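Local coordinates for farnesyl pyrophosphate synthetase (PDB 5H9D), which probably elongates allylic diphosphates with isopentenyl units to make heptaprenyl diphosphate, in a magnesium-dependent reaction, at residues L236-E241 and P246-K251; S227-G232 and E253-D258. All blocks are in the same frame, centred on the assembly; numbering follows the deposited sequence.

The four segments follow one another within about thirty residues of the polyprenyl synthetase domain, in the order S227-G232, L236-E241, P246-K251 and E253-D258. Contact 1 joins the middle two and contact 2 the outer two, so the chain leaves helix 227-230, runs through two short helices and comes back to where it began. The contact centres lie about 13 Å apart on the same side of the chain's centre. They meet directly, with I238 CD1 3.6 Å from L229 CD1. Helix 261-272 is a common neighbour: C267 touches both F248 of contact 1 and L229 of contact 2. Together they form one continuous patch of short helices and loops at the periphery of the helical fold.

Contact 1 (L236-E241 and P246-K251)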
ATOM      1  N   LEU A 236       1.188  -4.353  21.945  1.00 58.16           N
ATOM      2  CA  LEU A 236       2.173  -4.485  23.009  1.00 58.02           C
ATOM      3  C   LEU A 236       1.681  -4.216  24.442  1.00 58.55           C
ATOM      4  O   LEU A 236       1.863  -5.056  25.327  1.00 58.76           O
ATOM      5  CB  LEU A 236       3.424  -3.640  22.694  1.00 55.15           C
ATOM      6  CG  LEU A 236       4.631  -3.930  23.604  1.00 53.23           C
ATOM      7  CD1 LEU A 236       4.913  -5.402  23.508  1.00 51.33           C
ATOM      8  CD2 LEU A 236       5.858  -3.134  23.239  1.00 49.48           C
ATOM      9  N   PRO A 237       1.058  -3.054  24.695  1.00 58.60           N
ATOM     10  CA  PRO A 237       0.593  -2.814  26.071  1.00 60.46           C
ATOM     11  C   PRO A 237      -0.217  -4.005  26.599  1.00 61.68           C
ATOM     12  O   PRO A 237       0.056  -4.547  27.673  1.00 60.81           O
ATOM     13  CB  PRO A 237      -0.276  -1.578  25.933  1.00 58.94           C
ATOM     14  CG  PRO A 237       0.304  -0.896  24.740  1.00 58.13           C
ATOM     15  CD  PRO A 237       0.582  -2.002  23.796  1.00 57.53           C
ATOM     16  N   ILE A 238      -1.193  -4.427  25.800  1.00 63.32           N
ATOM     17  CA  ILE A 238      -2.071  -5.526  26.165  1.00 63.67           C
ATOM     18  C   ILE A 238      -1.416  -6.894  26.283  1.00 64.26           C
ATOM     19  O   ILE A 238      -1.913  -7.742  27.006  1.00 65.35           O
ATOM     20  CB  ILE A 238      -3.263  -5.588  25.209  1.00 63.05           C
ATOM     21  CG1 ILE A 238      -3.849  -4.170  25.051  1.00 63.69           C
ATOM     22  CG2 ILE A 238      -4.326  -6.505  25.783  1.00 62.33           C
ATOM     23  CD1 ILE A 238      -5.080  -4.073  24.194  1.00 63.98           C
ATOM     24  N   LEU A 239      -0.304  -7.109  25.588  1.00 65.00           N
ATOM     25  CA  LEU A 239       0.407  -8.388  25.657  1.00 64.48           C
ATOM     26  C   LEU A 239       1.196  -8.439  26.957  1.00 64.88           C
ATOM     27  O   LEU A 239       1.357  -9.503  27.558  1.00 63.58           O
ATOM     28  CB  LEU A 239       1.371  -8.533  24.474  1.00 63.45           C
ATOM     29  CG  LEU A 239       0.664  -8.792  23.145  1.00 64.75           C
ATOM     30  CD1 LEU A 239       1.512  -8.373  21.944  1.00 64.53           C
ATOM     31  CD2 LEU A 239       0.332 -10.263  23.077  1.00 63.50           C
ATOM     32  N   LEU A 240       1.681  -7.270  27.375  1.00 64.33           N
ATOM     33  CA  LEU A 240       2.465  -7.149  28.584  1.00 64.67           C
ATOM     34  C   LEU A 240       1.612  -7.355  29.814  1.00 65.87           C
ATOM     35  O   LEU A 240       1.977  -8.097  30.708  1.00 65.90           O
ATOM     36  CB  LEU A 240       3.154  -5.784  28.640  1.00 62.54           C
ATOM     37  CG  LEU A 240       4.190  -5.570  27.535  1.00 62.91           C
ATOM     38  CD1 LEU A 240       4.886  -4.266  27.720  1.00 61.94           C
ATOM     39  CD2 LEU A 240       5.202  -6.686  27.554  1.00 62.89           C
ATOM     40  N   GLU A 241       0.464  -6.708  29.863  1.00 68.61           N
ATOM     41  CA  GLU A 241      -0.385  -6.879  31.018  1.00 71.23           C
ATOM     42  C   GLU A 241      -0.889  -8.314  31.100  1.00 72.46           C
ATOM     43  O   GLU A 241      -1.228  -8.778  32.172  1.00 73.77           O
ATOM     44  CB  GLU A 241      -1.559  -5.893  30.986  1.00 73.19           C
ATOM     45  CG  GLU A 241      -2.330  -5.789  32.314  1.00 74.64           C
ATOM     46  CD  GLU A 241      -1.434  -5.519  33.525  1.00 75.39           C
ATOM     47  OE1 GLU A 241      -1.935  -5.572  34.673  1.00 76.28           O
ATOM     48  OE2 GLU A 241      -0.226  -5.259  33.340  1.00 76.84           O
ATOM     49  N   PRO A 246      -2.824 -13.043  35.087  1.00 83.18           N
ATOM     50  CA  PRO A 246      -3.685 -14.157  34.673  1.00 83.86           C
ATOM     51  C   PRO A 246      -5.196 -13.903  34.702  1.00 84.57           C
ATOM     52  O   PRO A 246      -5.960 -14.652  34.089  1.00 86.72           O
ATOM     53  CB  PRO A 246      -3.246 -15.303  35.594  1.00 83.77           C
ATOM     54  CG  PRO A 246      -2.649 -14.612  36.776  1.00 83.34           C
ATOM     55  CD  PRO A 246      -1.896 -13.470  36.148  1.00 83.73           C
ATOM     56  N   ASP A 247      -5.642 -12.867  35.401  1.00 84.71           N
ATOM     57  CA  ASP A 247      -7.080 -12.558  35.423  1.00 85.63           C
ATOM     58  C   ASP A 247      -7.415 -11.841  34.116  1.00 84.70           C
ATOM     59  O   ASP A 247      -8.392 -12.170  33.441  1.00 83.74           O
ATOM     60  CB  ASP A 247      -7.441 -11.616  36.577  1.00 88.03           C
ATOM     61  CG  ASP A 247      -7.123 -12.197  37.921  1.00 90.60           C
ATOM     62  OD1 ASP A 247      -6.536 -11.471  38.761  1.00 92.73           O
ATOM     63  OD2 ASP A 247      -7.463 -13.377  38.136  1.00 91.62           O
ATOM     64  N   PHE A 248      -6.590 -10.843  33.794  1.00 83.28           N
ATOM     65  CA  PHE A 248      -6.746 -10.044  32.595  1.00 81.77           C
ATOM     66  C   PHE A 248      -6.568 -10.953  31.371  1.00 81.43           C
ATOM     67  O   PHE A 248      -7.219 -10.752  30.341  1.00 82.02           O
ATOM     68  CB  PHE A 248      -5.704  -8.918  32.589  1.00 80.51           C
ATOM     69  CG  PHE A 248      -5.894  -7.910  31.487  1.00 79.29           C
ATOM     70  CD1 PHE A 248      -6.932  -6.989  31.539  1.00 79.59           C
ATOM     71  CD2 PHE A 248      -5.037  -7.887  30.393  1.00 78.37           C
ATOM     72  CE1 PHE A 248      -7.111  -6.058  30.517  1.00 79.39           C
ATOM     73  CE2 PHE A 248      -5.211  -6.965  29.372  1.00 77.30           C
ATOM     74  CZ  PHE A 248      -6.244  -6.051  29.432  1.00 77.60           C
ATOM     75  N   LYS A 249      -5.697 -11.951  31.479  1.00 79.14           N
ATOM     76  CA  LYS A 249      -5.490 -12.854  30.361  1.00 79.17           C
ATOM     77  C   LYS A 249      -6.787 -13.604  30.017  1.00 79.81           C
ATOM     78  O   LYS A 249      -7.148 -13.756  28.850  1.00 80.11           O
ATOM     79  CB  LYS A 249      -4.367 -13.847  30.672  1.00 77.76           C
ATOM     80  CG  LYS A 249      -4.054 -14.763  29.502  1.00 76.78           C
ATOM     81  CD  LYS A 249      -2.842 -15.625  29.760  1.00 77.10           C
ATOM     82  CE  LYS A 249      -2.635 -16.595  28.605  1.00 78.41           C
ATOM     83  NZ  LYS A 249      -1.480 -17.509  28.847  1.00 80.79           N
ATOM     84  N   LEU A 250      -7.496 -14.066  31.034  1.00 79.94           N
ATOM     85  CA  LEU A 250      -8.745 -14.778  30.802  1.00 79.69           C
ATOM     86  C   LEU A 250      -9.785 -13.747  30.394  1.00 78.25           C
ATOM     87  O   LEU A 250     -10.713 -14.036  29.642  1.00 78.17           O
ATOM     88  CB  LEU A 250      -9.163 -15.511  32.081  1.00 81.78           C
ATOM     89  CG  LEU A 250      -8.025 -16.388  32.645  1.00 82.27           C
ATOM     90  CD1 LEU A 250      -8.134 -16.534  34.171  1.00 80.58           C
ATOM     91  CD2 LEU A 250      -8.055 -17.738  31.920  1.00 81.52           C
ATOM     92  N   LYS A 251      -9.600 -12.525  30.868  1.00 77.32           N
ATOM     93  CA  LYS A 251     -10.523 -11.453  30.548  1.00 77.44           C
ATOM     94  C   LYS A 251     -10.396 -11.077  29.075  1.00 76.65           C
ATOM     95  O   LYS A 251     -11.331 -10.528  28.475  1.00 76.08           O
ATOM     96  CB  LYS A 251     -10.252 -10.247  31.446  1.00 77.79           C
ATOM     97  CG  LYS A 251     -11.280  -9.144  31.302  1.00 80.68           C
ATOM     98  CD  LYS A 251     -11.226  -8.207  32.503  1.00 83.28           C
ATOM     99  CE  LYS A 251     -12.103  -6.977  32.289  1.00 84.15           C
ATOM    100  NZ  LYS A 251     -13.526  -7.362  32.069  1.00 86.06           N
TER
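The carboxylate of E241, whose aliphatic stem rests on the ring of F248, is gripped at both oxygens: OE2 by the hydroxyl of S276, with a weak second bond from S274, and OE1 by the side-chain amide of N245 in the turn between the two helices. This fixes the charged end away from the ring, while the methylene groups do the packing. E241 CG approaches one face of F248, 3.9 Å from CD2, and CB lies 4.1 Å from the same ring carbon. The bend at chi2 (52°) then swings the carboxylate off the line of the stem, and its plane stands 62° from that of the ring, so the two flat groups do not stack.

I238, three residues and so roughly one helical turn before E241, meets a different part of F248. Its methyl CG2 sits at the ring edge, near the plane, 3.7 Å from CE2. The main axes of the two side chains run nearly perpendicular. F248 reaches between these partners because its CG is anti to the backbone N (chi1 -172°), sending the ring across the gap from helix 246-253; the nearest CA atoms of the two segments, those of E241 and F248, are 7.3 Å apart. The aromatic ring thus acts as the main bridge in a small, buried and largely apolar contact.

F248 also packs on C267 and I270 of helix 261-272, and I238 on F214 of helix 188-215. Other residues of segment 236-241 press against helices 158-183 and 276-296, placing the contact within an all-helical bundle.

Contact 2 (S227-G232 and E253-D258); sequences SDLLNG and EQLRRD
L255, just beyond the end of helix 246-253, points toward segment 227-232 and supplies the apolar half of the contact. Its methyl CD2 lies 4.1 Å from L229 CD1, and the two side chains cross at about a right angle. On both leucines CG is anti to the backbone N (chi1 -176° for L229), which extends the branched ends into the shared space; F264 of helix 261-272 touches both. R256, next in the loop, turns away from helix 227-230. Its guanidinium is modelled against the carboxylate of D258, but so closely that the length of this ion pair is doubtful.

R257 brings the chain back. A bend at chi3 (-80°) folds the end of the side chain toward the turn after helix 227-230, where NH1 approaches N231 O. The carbonyl oxygen lies at the guanidinium edge, near its plane, but at 3.9 Å from NH1 the pair makes only a loose polar approach. G232 closes that turn with its N bonded to L229 O at 2.8 Å, and its positive phi (85°) suits a residue without a side chain.

Alongside, the backbone N of D228 is hydrogen-bonded to D213 OD1, and the D228 side chain touches D210. These two aspartates belong to the DDxxD sequence of helix 188-215, consistent with the second aspartate-rich motif of FPP/GGPP synthases, which in relatives helps bind magnesium and diphosphate.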
ATOM      1  N   SER A 227      -9.651   1.981  20.978  1.00 84.48           N
ATOM      2  CA  SER A 227     -10.025   1.795  19.590  1.00 84.96           C
ATOM      3  C   SER A 227      -9.444   0.496  18.997  1.00 84.74           C
ATOM      4  O   SER A 227     -10.177  -0.335  18.447  1.00 84.61           O
ATOM      5  CB  SER A 227      -9.552   3.017  18.798  1.00 85.53           C
ATOM      6  OG  SER A 227      -9.984   2.970  17.454  1.00 84.81           O
ATOM      7  N   ASP A 228      -8.127   0.321  19.118  1.00 84.29           N
ATOM      8  CA  ASP A 228      -7.452  -0.874  18.609  1.00 82.53           C
ATOM      9  C   ASP A 228      -7.941  -2.162  19.259  1.00 80.85           C
ATOM     10  O   ASP A 228      -7.894  -3.220  18.649  1.00 81.06           O
ATOM     11  CB  ASP A 228      -5.945  -0.786  18.822  1.00 82.46           C
ATOM     12  CG  ASP A 228      -5.299   0.260  17.960  1.00 83.94           C
ATOM     13  OD1 ASP A 228      -5.687   0.372  16.777  1.00 84.80           O
ATOM     14  OD2 ASP A 228      -4.388   0.956  18.462  1.00 84.19           O
ATOM     15  N   LEU A 229      -8.384  -2.072  20.505  1.00 78.50           N
ATOM     16  CA  LEU A 229      -8.861  -3.241  21.215  1.00 75.89           C
ATOM     17  C   LEU A 229     -10.315  -3.493  20.821  1.00 76.54           C
ATOM     18  O   LEU A 229     -10.766  -4.640  20.760  1.00 75.61           O
ATOM     19  CB  LEU A 229      -8.752  -3.010  22.712  1.00 73.04           C
ATOM     20  CG  LEU A 229      -9.125  -4.190  23.589  1.00 71.46           C
ATOM     21  CD1 LEU A 229      -8.266  -5.377  23.208  1.00 71.19           C
ATOM     22  CD2 LEU A 229      -8.939  -3.821  25.052  1.00 71.28           C
ATOM     23  N   LEU A 230     -11.043  -2.416  20.541  1.00 76.27           N
ATOM     24  CA  LEU A 230     -12.437  -2.537  20.150  1.00 75.87           C
ATOM     25  C   LEU A 230     -12.502  -3.241  18.812  1.00 75.62           C
ATOM     26  O   LEU A 230     -13.528  -3.813  18.458  1.00 76.45           O
ATOM     27  CB  LEU A 230     -13.086  -1.154  20.075  1.00 75.91           C
ATOM     28  CG  LEU A 230     -13.194  -0.538  21.474  1.00 76.42           C
ATOM     29  CD1 LEU A 230     -13.250   0.981  21.439  1.00 76.27           C
ATOM     30  CD2 LEU A 230     -14.421  -1.108  22.132  1.00 77.02           C
ATOM     31  N   ASN A 231     -11.396  -3.212  18.075  1.00 74.60           N
ATOM     32  CA  ASN A 231     -11.336  -3.875  16.781  1.00 73.39           C
ATOM     33  C   ASN A 231     -10.585  -5.183  16.901  1.00 71.59           C
ATOM     34  O   ASN A 231     -10.258  -5.800  15.894  1.00 73.37           O
ATOM     35  CB  ASN A 231     -10.638  -3.001  15.750  1.00 74.98           C
ATOM     36  CG  ASN A 231     -11.521  -1.900  15.236  1.00 77.30           C
ATOM     37  OD1 ASN A 231     -12.296  -1.311  15.993  1.00 77.78           O
ATOM     38  ND2 ASN A 231     -11.396  -1.591  13.936  1.00 79.19           N
ATOM     39  N   GLY A 232     -10.291  -5.590  18.129  1.00 68.79           N
ATOM     40  CA  GLY A 232      -9.595  -6.842  18.343  1.00 67.76           C
ATOM     41  C   GLY A 232      -8.079  -6.876  18.269  1.00 68.05           C
ATOM     42  O   GLY A 232      -7.512  -7.933  18.520  1.00 69.74           O
ATOM     43  N   GLU A 253      -9.151 -13.510  26.762  1.00 75.10           N
ATOM     44  CA  GLU A 253      -9.492 -14.727  26.043  1.00 75.58           C
ATOM     45  C   GLU A 253     -10.972 -14.753  25.675  1.00 74.82           C
ATOM     46  O   GLU A 253     -11.345 -15.363  24.685  1.00 74.65           O
ATOM     47  CB  GLU A 253      -9.230 -15.983  26.891  1.00 78.15           C
ATOM     48  CG  GLU A 253      -7.788 -16.428  27.094  1.00 80.20           C
ATOM     49  CD  GLU A 253      -7.713 -17.856  27.643  1.00 82.86           C
ATOM     50  OE1 GLU A 253      -8.715 -18.326  28.244  1.00 83.77           O
ATOM     51  OE2 GLU A 253      -6.653 -18.509  27.484  1.00 84.11           O
ATOM     52  N   GLN A 254     -11.814 -14.118  26.483  1.00 75.01           N
ATOM     53  CA  GLN A 254     -13.256 -14.131  26.228  1.00 74.76           C
ATOM     54  C   GLN A 254     -13.728 -12.932  25.446  1.00 74.51           C
ATOM     55  O   GLN A 254     -14.934 -12.764  25.257  1.00 75.90           O
ATOM     56  CB  GLN A 254     -14.057 -14.133  27.539  1.00 75.38           C
ATOM     57  CG  GLN A 254     -13.563 -15.042  28.646  1.00 78.09           C
ATOM     58  CD  GLN A 254     -13.561 -16.505  28.261  1.00 78.21           C
ATOM     59  OE1 GLN A 254     -14.594 -17.064  27.905  1.00 79.12           O
ATOM     60  NE2 GLN A 254     -12.394 -17.133  28.334  1.00 79.37           N
ATOM     61  N   LEU A 255     -12.801 -12.105  24.977  1.00 73.86           N
ATOM     62  CA  LEU A 255     -13.179 -10.874  24.285  1.00 73.41           C
ATOM     63  C   LEU A 255     -13.299 -10.904  22.763  1.00 73.04           C
ATOM     64  O   LEU A 255     -12.396 -11.352  22.079  1.00 72.20           O
ATOM     65  CB  LEU A 255     -12.206  -9.758  24.713  1.00 72.52           C
ATOM     66  CG  LEU A 255     -12.585  -8.284  24.527  1.00 70.50           C
ATOM     67  CD1 LEU A 255     -13.783  -7.928  25.400  1.00 69.85           C
ATOM     68  CD2 LEU A 255     -11.402  -7.425  24.894  1.00 70.53           C
ATOM     69  N   ARG A 256     -14.431 -10.425  22.252  1.00 74.97           N
ATOM     70  CA  ARG A 256     -14.679 -10.342  20.807  1.00 78.71           C
ATOM     71  C   ARG A 256     -15.691  -9.273  20.450  1.00 80.10           C
ATOM     72  O   ARG A 256     -16.410  -8.764  21.310  1.00 79.45           O
ATOM     73  CB  ARG A 256     -15.116 -11.688  20.186  1.00 80.69           C
ATOM     74  CG  ARG A 256     -15.855 -12.676  21.094  1.00 81.09           C
ATOM     75  CD  ARG A 256     -17.292 -12.285  21.366  1.00 81.15           C
ATOM     76  NE  ARG A 256     -17.885 -13.239  22.301  1.00 82.23           N
ATOM     77  CZ  ARG A 256     -19.066 -13.093  22.891  1.00 80.84           C
ATOM     78  NH1 ARG A 256     -19.813 -12.018  22.651  1.00 79.82           N
ATOM     79  NH2 ARG A 256     -19.484 -14.021  23.738  1.00 79.62           N
ATOM     80  N   ARG A 257     -15.734  -8.936  19.168  1.00 82.21           N
ATOM     81  CA  ARG A 257     -16.620  -7.891  18.681  1.00 85.92           C
ATOM     82  C   ARG A 257     -17.991  -7.772  19.367  1.00 86.95           C
ATOM     83  O   ARG A 257     -18.373  -6.697  19.836  1.00 86.33           O
ATOM     84  CB  ARG A 257     -16.794  -8.035  17.167  1.00 87.90           C
ATOM     85  CG  ARG A 257     -15.750  -7.263  16.366  1.00 92.52           C
ATOM     86  CD  ARG A 257     -15.895  -7.469  14.851  1.00 95.14           C
ATOM     87  NE  ARG A 257     -15.322  -8.734  14.382  1.00 97.35           N
ATOM     88  CZ  ARG A 257     -14.019  -9.013  14.337  1.00 98.87           C
ATOM     89  NH1 ARG A 257     -13.124  -8.111  14.736  1.00 99.25           N
ATOM     90  NH2 ARG A 257     -13.608 -10.201  13.893  1.00 99.03           N
ATOM     91  N   ASP A 258     -18.730  -8.869  19.437  1.00 87.78           N
ATOM     92  CA  ASP A 258     -20.043  -8.817  20.052  1.00 88.78           C
ATOM     93  C   ASP A 258     -20.042  -8.693  21.578  1.00 88.90           C
ATOM     94  O   ASP A 258     -21.084  -8.861  22.214  1.00 89.47           O
ATOM     95  CB  ASP A 258     -20.878 -10.027  19.617  1.00 90.37           C
ATOM     96  CG  ASP A 258     -20.056 -11.303  19.491  1.00 92.46           C
ATOM     97  OD1 ASP A 258     -19.163 -11.375  18.612  1.00 93.94           O
ATOM     98  OD2 ASP A 258     -20.315 -12.244  20.268  1.00 93.26           O
TER